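Local coordinates for protein Exo-arabinanase (Penicillium chrysogenum, PDB 3A72) that probably trims arabinan from its chain ends as an exo-acting glycoside hydrolase, and binds arabinobiose in its pocket, at residues Tyr25-Thr39 with Leu79-Arg91. Sequence-based numbering, arbitrary orientation.
Sequences YPRNEQLPNGDLLAT and LRYQPFLYSLPER. With AHR (alpha-L-arabinofuranose), chain B.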
loop_
_atom_site.group_PDB
_atom_site.type_symbol
_atom_site.label_atom_id
_atom_site.label_comp_id
_atom_site.label_asym_id
_atom_site.label_seq_id
_atom_site.Cartn_x
_atom_site.Cartn_y
_atom_site.Cartn_z
ATOM N N TYR A 25 -9.283 -1.436 -0.045
ATOM C CA TYR A 25 -7.870 -1.413 -0.363
ATOM C C TYR A 25 -7.519 -0.207 -1.241
ATOM O O TYR A 25 -7.206 -0.331 -2.433
ATOM C CB TYR A 25 -7.413 -2.732 -0.987
ATOM C CG TYR A 25 -5.942 -3.038 -0.796
ATOM C CD1 TYR A 25 -5.547 -4.014 0.126
ATOM C CD2 TYR A 25 -4.940 -2.344 -1.487
ATOM C CE1 TYR A 25 -4.195 -4.314 0.343
ATOM C CE2 TYR A 25 -3.584 -2.653 -1.276
ATOM C CZ TYR A 25 -3.239 -3.617 -0.377
ATOM O OH TYR A 25 -1.913 -3.972 -0.158
ATOM N N PRO A 26 -7.589 1.006 -0.675
ATOM C CA PRO A 26 -7.319 2.208 -1.463
ATOM C C PRO A 26 -5.853 2.333 -1.757
ATOM O O PRO A 26 -5.019 2.156 -0.852
ATOM C CB PRO A 26 -7.744 3.334 -0.519
ATOM C CG PRO A 26 -7.437 2.773 0.852
ATOM C CD PRO A 26 -7.814 1.313 0.754
ATOM N N ARG A 27 -5.496 2.739 -2.956
ATOM C CA ARG A 27 -4.125 3.162 -3.288
ATOM C C ARG A 27 -4.246 4.377 -4.201
ATOM O O ARG A 27 -5.212 4.565 -4.918
ATOM C CB ARG A 27 -3.291 2.038 -3.900
ATOM C CG ARG A 27 -2.948 0.927 -2.898
ATOM C CD ARG A 27 -1.936 1.404 -1.885
ATOM N NE ARG A 27 -1.481 0.372 -0.952
ATOM C CZ ARG A 27 -2.017 0.153 0.264
ATOM N NH1 ARG A 27 -3.063 0.813 0.699
ATOM N NH2 ARG A 27 -1.440 -0.761 1.035
ATOM N N ASN A 28 -3.168 5.189 -4.226
ATOM C CA ASN A 28 -3.179 6.397 -5.013
ATOM C C ASN A 28 -1.755 6.727 -5.466
ATOM O O ASN A 28 -0.768 6.137 -5.006
ATOM C CB ASN A 28 -3.871 7.525 -4.245
ATOM C CG ASN A 28 -3.207 7.739 -2.932
ATOM O OD1 ASN A 28 -2.018 8.036 -2.810
ATOM N ND2 ASN A 28 -3.878 7.598 -1.841
ATOM N N GLU A 29 -1.665 7.684 -6.357
ATOM C CA GLU A 29 -0.383 8.224 -6.803
ATOM C C GLU A 29 -0.581 9.692 -7.152
ATOM O O GLU A 29 -1.666 10.084 -7.557
ATOM C CB GLU A 29 0.194 7.437 -7.985
ATOM C CG GLU A 29 1.546 7.831 -8.529
ATOM C CD GLU A 29 2.645 7.775 -7.497
ATOM O OE1 GLU A 29 3.637 6.984 -7.527
ATOM O OE2 GLU A 29 2.581 8.673 -6.632
ATOM N N GLN A 30 0.470 10.480 -7.027
ATOM C CA GLN A 30 0.502 11.844 -7.532
ATOM C C GLN A 30 1.532 11.855 -8.674
ATOM O O GLN A 30 2.676 11.471 -8.494
ATOM C CB GLN A 30 0.873 12.869 -6.459
ATOM C CG GLN A 30 0.830 14.255 -7.054
ATOM C CD GLN A 30 1.110 15.339 -6.049
ATOM O OE1 GLN A 30 1.987 15.239 -5.176
ATOM N NE2 GLN A 30 0.348 16.436 -6.131
ATOM N N LEU A 31 1.085 12.287 -9.837
ATOM C CA LEU A 31 1.949 12.380 -11.001
ATOM C C LEU A 31 2.799 13.642 -10.883
ATOM O O LEU A 31 2.478 14.570 -10.120
ATOM C CB LEU A 31 1.111 12.396 -12.267
ATOM C CG LEU A 31 0.170 11.228 -12.441
ATOM C CD1 LEU A 31 -0.397 11.286 -13.856
ATOM C CD2 LEU A 31 0.834 9.878 -12.189
ATOM N N PRO A 32 3.912 13.738 -11.593
ATOM C CA PRO A 32 4.787 14.941 -11.460
ATOM C C PRO A 32 4.065 16.270 -11.700
ATOM O O PRO A 32 4.438 17.234 -10.993
ATOM C CB PRO A 32 5.882 14.685 -12.510
ATOM C CG PRO A 32 6.020 13.166 -12.419
ATOM C CD PRO A 32 4.583 12.676 -12.360
ATOM N N ASN A 33 3.031 16.299 -12.562
ATOM C CA ASN A 33 2.297 17.555 -12.782
ATOM C C ASN A 33 1.348 17.908 -11.668
ATOM O O ASN A 33 0.722 18.975 -11.719
ATOM C CB ASN A 33 1.531 17.519 -14.101
ATOM C CG ASN A 33 0.337 16.648 -14.132
ATOM O OD1 ASN A 33 0.076 15.904 -13.168
ATOM N ND2 ASN A 33 -0.468 16.787 -15.192
ATOM N N GLY A 34 1.257 17.079 -10.647
ATOM C CA GLY A 34 0.410 17.279 -9.506
ATOM C C GLY A 34 -0.886 16.521 -9.515
ATOM O O GLY A 34 -1.549 16.433 -8.479
ATOM N N ASP A 35 -1.311 15.975 -10.659
ATOM C CA ASP A 35 -2.554 15.246 -10.730
ATOM C C ASP A 35 -2.542 14.038 -9.771
ATOM O O ASP A 35 -1.528 13.397 -9.564
ATOM C CB ASP A 35 -2.804 14.768 -12.169
ATOM C CG ASP A 35 -3.146 15.866 -13.158
ATOM O OD1 ASP A 35 -3.385 17.004 -12.722
ATOM O OD2 ASP A 35 -3.150 15.500 -14.385
ATOM N N LEU A 36 -3.717 13.735 -9.230
ATOM C CA LEU A 36 -3.918 12.615 -8.319
ATOM C C LEU A 36 -4.694 11.504 -9.017
ATOM O O LEU A 36 -5.717 11.769 -9.660
ATOM C CB LEU A 36 -4.703 13.070 -7.111
ATOM C CG LEU A 36 -4.278 14.268 -6.387
ATOM C CD1 LEU A 36 -5.170 14.548 -5.183
ATOM C CD2 LEU A 36 -2.823 14.201 -5.946
ATOM N N LEU A 37 -4.227 10.277 -8.832
ATOM C CA LEU A 37 -4.932 9.076 -9.293
ATOM C C LEU A 37 -5.239 8.193 -8.119
ATOM O O LEU A 37 -4.416 8.076 -7.175
ATOM C CB LEU A 37 -4.068 8.292 -10.285
ATOM C CG LEU A 37 -3.622 9.031 -11.565
ATOM C CD1 LEU A 37 -2.809 8.088 -12.402
ATOM C CD2 LEU A 37 -4.801 9.525 -12.313
ATOM N N ALA A 38 -6.396 7.549 -8.166
ATOM C CA ALA A 38 -6.853 6.653 -7.124
ATOM C C ALA A 38 -7.368 5.367 -7.768
ATOM O O ALA A 38 -7.968 5.371 -8.839
ATOM C CB ALA A 38 -7.955 7.295 -6.302
ATOM N N THR A 39 -7.156 4.263 -7.056
ATOM C CA THR A 39 -7.691 2.958 -7.401
ATOM C C THR A 39 -8.009 2.182 -6.130
ATOM O O THR A 39 -7.755 2.638 -4.992
ATOM C CB THR A 39 -6.708 2.198 -8.313
ATOM O OG1 THR A 39 -7.358 1.051 -8.870
ATOM C CG2 THR A 39 -5.498 1.704 -7.561
ATOM N N LEU A 79 -8.441 -8.710 -12.172
ATOM C CA LEU A 79 -7.485 -7.966 -11.299
ATOM C C LEU A 79 -8.248 -7.602 -10.058
ATOM O O LEU A 79 -9.071 -6.674 -10.051
ATOM C CB LEU A 79 -6.902 -6.769 -12.025
ATOM C CG LEU A 79 -6.102 -7.073 -13.283
ATOM C CD1 LEU A 79 -5.364 -5.831 -13.773
ATOM C CD2 LEU A 79 -5.136 -8.271 -13.090
ATOM N N ARG A 80 -8.071 -8.416 -9.028
ATOM C CA ARG A 80 -9.017 -8.547 -7.939
ATOM C C ARG A 80 -8.613 -7.934 -6.627
ATOM O O ARG A 80 -9.419 -7.268 -5.965
ATOM C CB ARG A 80 -9.346 -10.049 -7.739
ATOM C CG ARG A 80 -10.523 -10.302 -6.799
ATOM C CD ARG A 80 -10.884 -11.817 -6.712
ATOM N NE ARG A 80 -11.081 -12.374 -8.052
ATOM C CZ ARG A 80 -12.153 -12.272 -8.790
ATOM N NH1 ARG A 80 -13.282 -11.746 -8.279
ATOM N NH2 ARG A 80 -12.145 -12.722 -10.033
ATOM N N TYR A 81 -7.370 -8.206 -6.199
ATOM C CA TYR A 81 -6.888 -7.804 -4.888
ATOM C C TYR A 81 -5.615 -6.917 -5.002
ATOM O O TYR A 81 -4.753 -7.138 -5.854
ATOM C CB TYR A 81 -6.514 -8.970 -4.011
ATOM C CG TYR A 81 -7.643 -9.778 -3.393
ATOM C CD1 TYR A 81 -8.988 -9.385 -3.444
ATOM C CD2 TYR A 81 -7.333 -10.972 -2.720
ATOM C CE1 TYR A 81 -9.984 -10.173 -2.849
ATOM C CE2 TYR A 81 -8.297 -11.739 -2.146
ATOM C CZ TYR A 81 -9.637 -11.332 -2.217
ATOM O OH TYR A 81 -10.646 -12.084 -1.614
ATOM N N GLN A 82 -5.539 -5.975 -4.074
ATOM C CA GLN A 82 -4.272 -5.374 -3.665
ATOM C C GLN A 82 -3.517 -4.662 -4.796
ATOM O O GLN A 82 -2.364 -4.913 -5.059
ATOM C CB GLN A 82 -3.395 -6.443 -3.003
ATOM C CG GLN A 82 -4.072 -7.004 -1.758
ATOM C CD GLN A 82 -3.971 -8.498 -1.563
ATOM O OE1 GLN A 82 -3.049 -9.154 -2.089
ATOM N NE2 GLN A 82 -4.876 -9.043 -0.777
ATOM N N PRO A 83 -4.188 -3.670 -5.419
ATOM C CA PRO A 83 -3.492 -2.850 -6.413
ATOM C C PRO A 83 -2.438 -1.993 -5.744
ATOM O O PRO A 83 -2.395 -1.783 -4.520
ATOM C CB PRO A 83 -4.615 -1.966 -6.977
ATOM C CG PRO A 83 -5.555 -1.795 -5.809
ATOM C CD PRO A 83 -5.528 -3.167 -5.141
ATOM N N PHE A 84 -1.571 -1.414 -6.565
ATOM C CA PHE A 84 -0.560 -0.442 -6.135
ATOM C C PHE A 84 -0.158 0.364 -7.340
ATOM O O PHE A 84 0.283 -0.202 -8.349
ATOM C CB PHE A 84 0.698 -1.125 -5.525
ATOM C CG PHE A 84 1.573 -0.103 -4.864
ATOM C CD1 PHE A 84 1.259 0.358 -3.619
ATOM C CD2 PHE A 84 2.659 0.467 -5.497
ATOM C CE1 PHE A 84 1.953 1.342 -2.986
ATOM C CE2 PHE A 84 3.392 1.457 -4.882
ATOM C CZ PHE A 84 3.060 1.901 -3.629
ATOM N N LEU A 85 -0.278 1.694 -7.279
ATOM C CA LEU A 85 0.136 2.623 -8.316
ATOM C C LEU A 85 1.513 3.187 -8.024
ATOM O O LEU A 85 1.790 3.558 -6.875
ATOM C CB LEU A 85 -0.860 3.755 -8.472
ATOM C CG LEU A 85 -2.172 3.384 -9.133
ATOM C CD1 LEU A 85 -3.192 4.490 -8.876
ATOM C CD2 LEU A 85 -1.972 3.202 -10.637
ATOM N N TYR A 86 2.353 3.323 -9.064
ATOM C CA TYR A 86 3.689 3.885 -8.839
ATOM C C TYR A 86 4.207 4.592 -10.100
ATOM O O TYR A 86 4.394 3.948 -11.139
ATOM C CB TYR A 86 4.682 2.791 -8.483
ATOM C CG TYR A 86 6.011 3.289 -8.006
ATOM C CD1 TYR A 86 6.124 4.214 -6.969
ATOM C CD2 TYR A 86 7.202 2.852 -8.576
ATOM C CE1 TYR A 86 7.338 4.682 -6.528
ATOM C CE2 TYR A 86 8.453 3.297 -8.123
ATOM C CZ TYR A 86 8.500 4.195 -7.113
ATOM O OH TYR A 86 9.762 4.616 -6.666
ATOM N N SER A 87 4.408 5.882 -9.999
ATOM C CA SER A 87 5.029 6.687 -11.073
ATOM C C SER A 87 6.529 6.547 -10.925
ATOM O O SER A 87 7.098 6.926 -9.892
ATOM C CB SER A 87 4.567 8.129 -10.957
ATOM O OG SER A 87 5.161 8.937 -11.945
ATOM N N LEU A 88 7.222 5.968 -11.923
ATOM C CA LEU A 88 8.659 5.779 -11.796
ATOM C C LEU A 88 9.357 7.113 -11.614
ATOM O O LEU A 88 9.227 7.993 -12.458
ATOM C CB LEU A 88 9.260 5.120 -13.057
ATOM C CG LEU A 88 9.031 3.603 -13.209
ATOM C CD1 LEU A 88 9.776 3.161 -14.431
ATOM C CD2 LEU A 88 9.528 2.846 -11.982
ATOM N N PRO A 89 10.173 7.250 -10.541
ATOM C CA PRO A 89 10.921 8.477 -10.374
ATOM C C PRO A 89 12.198 8.577 -11.128
ATOM O O PRO A 89 12.859 9.631 -11.130
ATOM C CB PRO A 89 11.201 8.502 -8.841
ATOM C CG PRO A 89 11.013 7.155 -8.356
ATOM C CD PRO A 89 10.213 6.392 -9.358
ATOM N N GLU A 90 12.566 7.500 -11.810
ATOM C CA GLU A 90 13.754 7.399 -12.652
ATOM C C GLU A 90 13.517 6.310 -13.672
ATOM O O GLU A 90 12.678 5.429 -13.451
ATOM C CB GLU A 90 15.001 7.132 -11.817
ATOM C CG GLU A 90 15.004 5.806 -11.129
ATOM C CD GLU A 90 16.198 5.560 -10.306
ATOM O OE1 GLU A 90 17.288 5.348 -10.897
ATOM O OE2 GLU A 90 16.075 5.552 -9.072
ATOM N N ARG A 91 14.273 6.330 -14.753
ATOM C CA ARG A 91 14.212 5.270 -15.760
ATOM C C ARG A 91 14.571 3.953 -15.097
ATOM O O ARG A 91 15.524 3.866 -14.329
ATOM C CB ARG A 91 15.193 5.635 -16.873
ATOM C CG ARG A 91 15.418 4.513 -17.901
ATOM C CD ARG A 91 16.182 4.992 -19.124
ATOM N NE ARG A 91 15.407 5.715 -20.107
ATOM C CZ ARG A 91 14.662 5.152 -21.071
ATOM N NH1 ARG A 91 14.546 3.832 -21.118
ATOM N NH2 ARG A 91 14.029 5.883 -21.976
HETATM O O5 AHR B . -7.124 -7.387 0.078
HETATM C C5 AHR B . -8.243 -8.317 0.168
HETATM C C4 AHR B . -8.117 -9.095 1.461
HETATM O O4 AHR B . -6.904 -9.918 1.381
HETATM C C3 AHR B . -9.207 -10.150 1.597
HETATM O O3 AHR B . -10.410 -9.603 2.173
HETATM C C2 AHR B . -8.543 -11.116 2.600
HETATM O O2 AHR B . -9.066 -12.460 2.503
HETATM C C1 AHR B . -7.065 -11.083 2.187
HETATM O O HOH W 1 -0.829 -3.743 -2.611
HETATM O O HOH W 2 -0.209 3.328 -4.810
HETATM O O HOH W 3 3.302 5.344 -5.299
#
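The carboxylate of Glu29 ties the two strands together: its OE1 takes the backbone N-H of Ser87 at 2.8 Å from N, nearly straight at 173°, on the anti side and somewhat out of the carboxylate plane. Water 3 links OE1, through a weak bond, to Leu85 O, to which it donates. The Glu29 side chain gets there with CG anti to its own backbone nitrogen and a bend at chi2 (58°). OE2 accepts from Gln30 N and meets Arg319 in a salt bridge. Water 2 lies 2.9 Å from both Asn28 O and Leu85 O and bridges the strands. Leu85 carries the apolar middle, its CD1 lying 3.8 Å from Thr39 CG2 and touching Leu37 CB. Arg27 sets its guanidinium nearly perpendicular to the Phe84 ring, with Phe84 CD1 at its edge, while Tyr25 CE2 sits over one guanidinium face. The Tyr25 ring receives Gln82 CA over its centre, a CH-pi contact of 3.7 Å to the centroid. Gln82 NE2 donates to arabinose O5 at 2.9 Å, and one face of the Tyr81 ring lies against C5 of the sugar. Nearly parallel innermost strands of successive sheets pack beside a central sugar site, as in a beta-propeller, here with six four-stranded blades.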